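Local coordinates for protein prenylcyclase (Actinoplanes teichomyceticus, PDB 6IJ1) that probably acts as a prenyltransferase or cyclase on prenyl substrates, though its exact reaction is not established, at residues 68-81 with 97-111. Residues are numbered along the deposited sequence; the frame is centred on the assembly and turned at random.
Sequences MDLLVPEQHDNGGW and VLRLAELLGRSGEPW
M68 is the apolar centre of the contact, a knob set among V97, L100, A101 and L104. Its CG lies anti to the backbone N (chi1 180°), and the chain then bends, so that SD lies 3.8 Å from L100 CG and CE reaches both V97 CG1 and W111 CH2. L71 CD1 adds a methyl contact with L100 CD2.

Two CH-pi contacts follow. V97 CG1 sits over one face of the W81 six-membered ring, 3.6 Å from its centroid. V72 CG1 lies over the face of the W111 five-membered ring, 3.9 Å from its centroid. The two indoles meet obliquely, W81 CH2 to W111 CZ3, with planes 82° apart.

Polar bonds add to this packing. R106 NH1 donates to D69 OD1 (2.9 Å) in a salt bridge, with OD1 near the guanidinium plane. A water accepts from R106 NH2 and donates to D69 OD1. R106 grips E109 side-on through NE and NH2, while E109 OE1 also accepts from W111 NE1. Q75 NE2 donates to W111 O (3.0 Å, N-H...O 161°) and to G79 O, both close to the amide plane, so one NH2 group ties the two loops together. W81 NE1 donates to L71 O (2.8 Å); an alanine in place of W81 would probably leave the L71 carbonyl without this donor and open a gap beside V97 and W111.

The contact joins the last turns of helices 58-71 and 91-104 and the loops that follow. A Schellman motif at G105 closes helix 91-104. Helix 42-52 touches L71, W81 and L100, and helix 112-121 packs on L98.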
# COMPACT_ATOMS: atom_id res chain seq x y z
N MET A 68 -2.76 -0.16 -16.96
CA MET A 68 -1.42 0.32 -17.24
C MET A 68 -1.42 1.26 -18.44
O MET A 68 -0.81 2.33 -18.39
CB MET A 68 -0.49 -0.87 -17.49
CG MET A 68 0.94 -0.44 -17.80
SD MET A 68 2.04 -0.17 -16.38
CE MET A 68 1.87 1.54 -16.07
N ASP A 69 -2.15 0.87 -19.51
CA ASP A 69 -2.24 1.77 -20.67
C ASP A 69 -2.86 3.11 -20.33
O ASP A 69 -2.44 4.13 -20.86
CB ASP A 69 -3.07 1.14 -21.78
CG ASP A 69 -2.39 -0.01 -22.43
OD1 ASP A 69 -1.14 -0.00 -22.41
OD2 ASP A 69 -3.10 -0.91 -22.93
N LEU A 70 -3.86 3.13 -19.42
CA LEU A 70 -4.46 4.40 -19.00
C LEU A 70 -3.51 5.26 -18.18
O LEU A 70 -3.58 6.50 -18.21
CB LEU A 70 -5.72 4.15 -18.15
CG LEU A 70 -6.93 3.47 -18.76
CD1 LEU A 70 -7.89 3.21 -17.66
CD2 LEU A 70 -7.59 4.36 -19.84
N LEU A 71 -2.64 4.62 -17.38
CA LEU A 71 -1.81 5.37 -16.48
C LEU A 71 -0.64 6.04 -17.17
O LEU A 71 -0.16 7.07 -16.70
CB LEU A 71 -1.29 4.42 -15.39
CG LEU A 71 -2.34 4.04 -14.33
CD1 LEU A 71 -1.84 2.81 -13.64
CD2 LEU A 71 -2.51 5.26 -13.34
N VAL A 72 -0.08 5.42 -18.21
CA VAL A 72 1.13 6.00 -18.81
C VAL A 72 0.93 7.45 -19.22
O VAL A 72 1.75 8.31 -18.83
CB VAL A 72 1.62 5.11 -19.96
CG1 VAL A 72 2.75 5.83 -20.74
CG2 VAL A 72 2.15 3.77 -19.45
N PRO A 73 -0.12 7.82 -19.97
CA PRO A 73 -0.28 9.24 -20.35
C PRO A 73 -0.58 10.18 -19.21
O PRO A 73 -0.51 11.42 -19.39
CB PRO A 73 -1.42 9.22 -21.35
CG PRO A 73 -2.08 7.93 -21.23
CD PRO A 73 -1.11 6.97 -20.64
N GLU A 74 -0.97 9.67 -18.05
CA GLU A 74 -1.21 10.53 -16.89
C GLU A 74 0.04 10.95 -16.14
O GLU A 74 -0.02 11.78 -15.23
CB GLU A 74 -2.15 9.84 -15.90
CG GLU A 74 -3.46 9.45 -16.49
CD GLU A 74 -4.22 10.65 -17.02
OE1 GLU A 74 -4.15 11.71 -16.37
OE2 GLU A 74 -4.83 10.54 -18.10
N GLN A 75 1.22 10.44 -16.54
CA GLN A 75 2.45 10.86 -15.88
C GLN A 75 2.65 12.38 -16.02
O GLN A 75 2.49 12.93 -17.11
CB GLN A 75 3.64 10.11 -16.52
CG GLN A 75 4.98 10.27 -15.75
CD GLN A 75 6.08 9.47 -16.43
OE1 GLN A 75 6.02 9.23 -17.64
NE2 GLN A 75 7.08 9.06 -15.65
N HIS A 76 3.07 13.03 -14.93
CA HIS A 76 3.37 14.46 -14.93
C HIS A 76 4.72 14.69 -15.57
O HIS A 76 5.57 13.77 -15.62
CB HIS A 76 3.35 14.99 -13.49
CG HIS A 76 3.39 16.48 -13.35
ND1 HIS A 76 4.54 17.23 -13.43
CD2 HIS A 76 2.39 17.36 -13.09
CE1 HIS A 76 4.26 18.50 -13.23
NE2 HIS A 76 2.96 18.61 -13.02
N ASP A 77 4.96 15.94 -16.03
CA ASP A 77 6.30 16.25 -16.56
C ASP A 77 7.42 16.04 -15.53
O ASP A 77 8.59 15.83 -15.91
CB ASP A 77 6.37 17.72 -17.01
CG ASP A 77 5.51 18.01 -18.24
OD1 ASP A 77 5.11 17.07 -18.98
OD2 ASP A 77 5.24 19.22 -18.46
N ASN A 78 7.11 16.10 -14.23
CA ASN A 78 8.11 15.85 -13.19
C ASN A 78 8.41 14.35 -13.02
O ASN A 78 9.26 14.01 -12.20
CB ASN A 78 7.71 16.49 -11.83
CG ASN A 78 6.41 15.94 -11.21
OD1 ASN A 78 5.97 14.83 -11.51
ND2 ASN A 78 5.79 16.76 -10.35
N GLY A 79 7.70 13.50 -13.74
CA GLY A 79 7.95 12.06 -13.71
C GLY A 79 6.98 11.29 -12.83
O GLY A 79 6.97 10.07 -12.89
N GLY A 80 6.11 11.98 -12.09
CA GLY A 80 5.31 11.36 -11.04
C GLY A 80 3.84 11.19 -11.35
O GLY A 80 3.28 11.69 -12.34
N TRP A 81 3.17 10.46 -10.44
CA TRP A 81 1.71 10.33 -10.41
C TRP A 81 1.21 10.72 -9.03
O TRP A 81 2.02 10.99 -8.14
CB TRP A 81 1.31 8.91 -10.70
CG TRP A 81 1.47 8.49 -12.15
CD1 TRP A 81 0.47 8.38 -13.09
CD2 TRP A 81 2.68 7.99 -12.77
NE1 TRP A 81 1.03 7.89 -14.29
CE2 TRP A 81 2.35 7.65 -14.10
CE3 TRP A 81 4.00 7.82 -12.32
CZ2 TRP A 81 3.30 7.11 -15.00
CZ3 TRP A 81 4.97 7.28 -13.23
CH2 TRP A 81 4.58 6.95 -14.53
N VAL A 97 2.59 2.84 -9.67
CA VAL A 97 2.56 2.76 -11.13
C VAL A 97 3.78 2.01 -11.63
O VAL A 97 3.65 1.14 -12.52
CB VAL A 97 2.48 4.18 -11.73
CG1 VAL A 97 2.49 4.03 -13.28
CG2 VAL A 97 1.19 4.86 -11.23
N LEU A 98 4.96 2.35 -11.13
CA LEU A 98 6.17 1.62 -11.60
C LEU A 98 6.14 0.15 -11.18
O LEU A 98 6.59 -0.72 -11.94
CB LEU A 98 7.43 2.28 -11.06
CG LEU A 98 7.63 3.72 -11.64
CD1 LEU A 98 8.59 4.53 -10.84
CD2 LEU A 98 8.19 3.53 -13.10
N ARG A 99 5.53 -0.17 -10.03
CA ARG A 99 5.36 -1.58 -9.69
C ARG A 99 4.48 -2.32 -10.69
O ARG A 99 4.78 -3.46 -11.05
CB ARG A 99 4.77 -1.69 -8.28
CG ARG A 99 4.41 -3.13 -7.88
CD ARG A 99 4.03 -3.18 -6.41
NE ARG A 99 3.24 -4.39 -6.13
CZ ARG A 99 3.76 -5.52 -5.69
NH1 ARG A 99 5.09 -5.63 -5.50
NH2 ARG A 99 2.94 -6.54 -5.46
N LEU A 100 3.38 -1.70 -11.13
CA LEU A 100 2.54 -2.31 -12.14
C LEU A 100 3.35 -2.57 -13.41
O LEU A 100 3.24 -3.66 -14.01
CB LEU A 100 1.34 -1.41 -12.43
CG LEU A 100 0.36 -1.95 -13.47
CD1 LEU A 100 -0.27 -3.30 -13.12
CD2 LEU A 100 -0.70 -0.85 -13.65
N ALA A 101 4.17 -1.57 -13.79
CA ALA A 101 5.05 -1.77 -14.95
C ALA A 101 6.00 -2.94 -14.76
O ALA A 101 6.18 -3.73 -15.69
CB ALA A 101 5.81 -0.48 -15.22
N GLU A 102 6.60 -3.08 -13.58
CA GLU A 102 7.51 -4.23 -13.35
C GLU A 102 6.72 -5.51 -13.42
O GLU A 102 7.19 -6.51 -13.99
CB GLU A 102 8.24 -4.08 -12.00
CG GLU A 102 9.24 -2.94 -12.05
CD GLU A 102 10.33 -2.98 -10.97
OE1 GLU A 102 10.21 -3.82 -10.03
OE2 GLU A 102 11.29 -2.17 -11.03
N LEU A 103 5.53 -5.55 -12.83
CA LEU A 103 4.75 -6.80 -12.87
C LEU A 103 4.41 -7.20 -14.30
O LEU A 103 4.31 -8.39 -14.60
CB LEU A 103 3.46 -6.66 -12.04
CG LEU A 103 3.68 -6.54 -10.54
CD1 LEU A 103 2.38 -6.12 -9.90
CD2 LEU A 103 4.02 -7.90 -9.98
N LEU A 104 4.27 -6.22 -15.19
CA LEU A 104 3.89 -6.44 -16.58
C LEU A 104 5.08 -6.53 -17.52
O LEU A 104 4.89 -6.71 -18.72
CB LEU A 104 2.97 -5.30 -17.05
CG LEU A 104 1.57 -5.41 -16.39
CD1 LEU A 104 0.69 -4.24 -16.81
CD2 LEU A 104 0.86 -6.74 -16.77
N GLY A 105 6.30 -6.39 -17.04
CA GLY A 105 7.49 -6.44 -17.89
C GLY A 105 7.71 -5.21 -18.72
O GLY A 105 8.42 -5.28 -19.73
N ARG A 106 7.09 -4.09 -18.34
CA ARG A 106 7.10 -2.88 -19.16
C ARG A 106 7.97 -1.79 -18.57
O ARG A 106 8.01 -0.67 -19.10
CB ARG A 106 5.67 -2.36 -19.32
CG ARG A 106 4.81 -3.25 -20.17
CD ARG A 106 3.49 -2.56 -20.47
NE ARG A 106 3.67 -1.28 -21.15
CZ ARG A 106 2.67 -0.48 -21.52
NH1 ARG A 106 1.41 -0.84 -21.27
NH2 ARG A 106 2.93 0.68 -22.13
N SER A 107 8.70 -2.07 -17.48
CA SER A 107 9.43 -1.02 -16.78
C SER A 107 10.73 -0.60 -17.45
O SER A 107 11.33 0.36 -16.98
CB SER A 107 9.73 -1.44 -15.32
OG SER A 107 10.68 -2.50 -15.34
N GLY A 108 11.09 -1.23 -18.59
CA GLY A 108 12.19 -0.69 -19.39
C GLY A 108 11.73 0.39 -20.37
O GLY A 108 12.60 1.10 -20.93
N GLU A 109 10.42 0.61 -20.52
CA GLU A 109 10.05 1.66 -21.49
C GLU A 109 10.56 3.03 -21.03
O GLU A 109 10.73 3.29 -19.83
CB GLU A 109 8.54 1.70 -21.60
CG GLU A 109 8.04 0.44 -22.24
CD GLU A 109 6.53 0.20 -22.30
OE1 GLU A 109 5.75 1.16 -22.08
OE2 GLU A 109 6.15 -0.97 -22.54
N PRO A 110 10.85 3.97 -21.96
CA PRO A 110 11.55 5.19 -21.54
C PRO A 110 10.77 6.10 -20.60
O PRO A 110 11.43 6.83 -19.87
CB PRO A 110 11.83 5.94 -22.88
CG PRO A 110 12.00 4.81 -23.84
CD PRO A 110 10.99 3.75 -23.43
N TRP A 111 9.43 6.04 -20.58
CA TRP A 111 8.71 6.87 -19.61
C TRP A 111 9.04 6.45 -18.18
O TRP A 111 8.86 7.26 -17.26
CB TRP A 111 7.20 6.79 -19.86
CG TRP A 111 6.64 5.38 -19.80
CD1 TRP A 111 6.37 4.53 -20.84
CD2 TRP A 111 6.28 4.68 -18.59
NE1 TRP A 111 5.88 3.32 -20.34
CE2 TRP A 111 5.80 3.40 -18.96
CE3 TRP A 111 6.31 5.04 -17.21
CZ2 TRP A 111 5.37 2.43 -17.96
CZ3 TRP A 111 5.87 4.11 -16.24
CH2 TRP A 111 5.43 2.83 -16.64
O HOH W 1 0.91 2.30 -23.29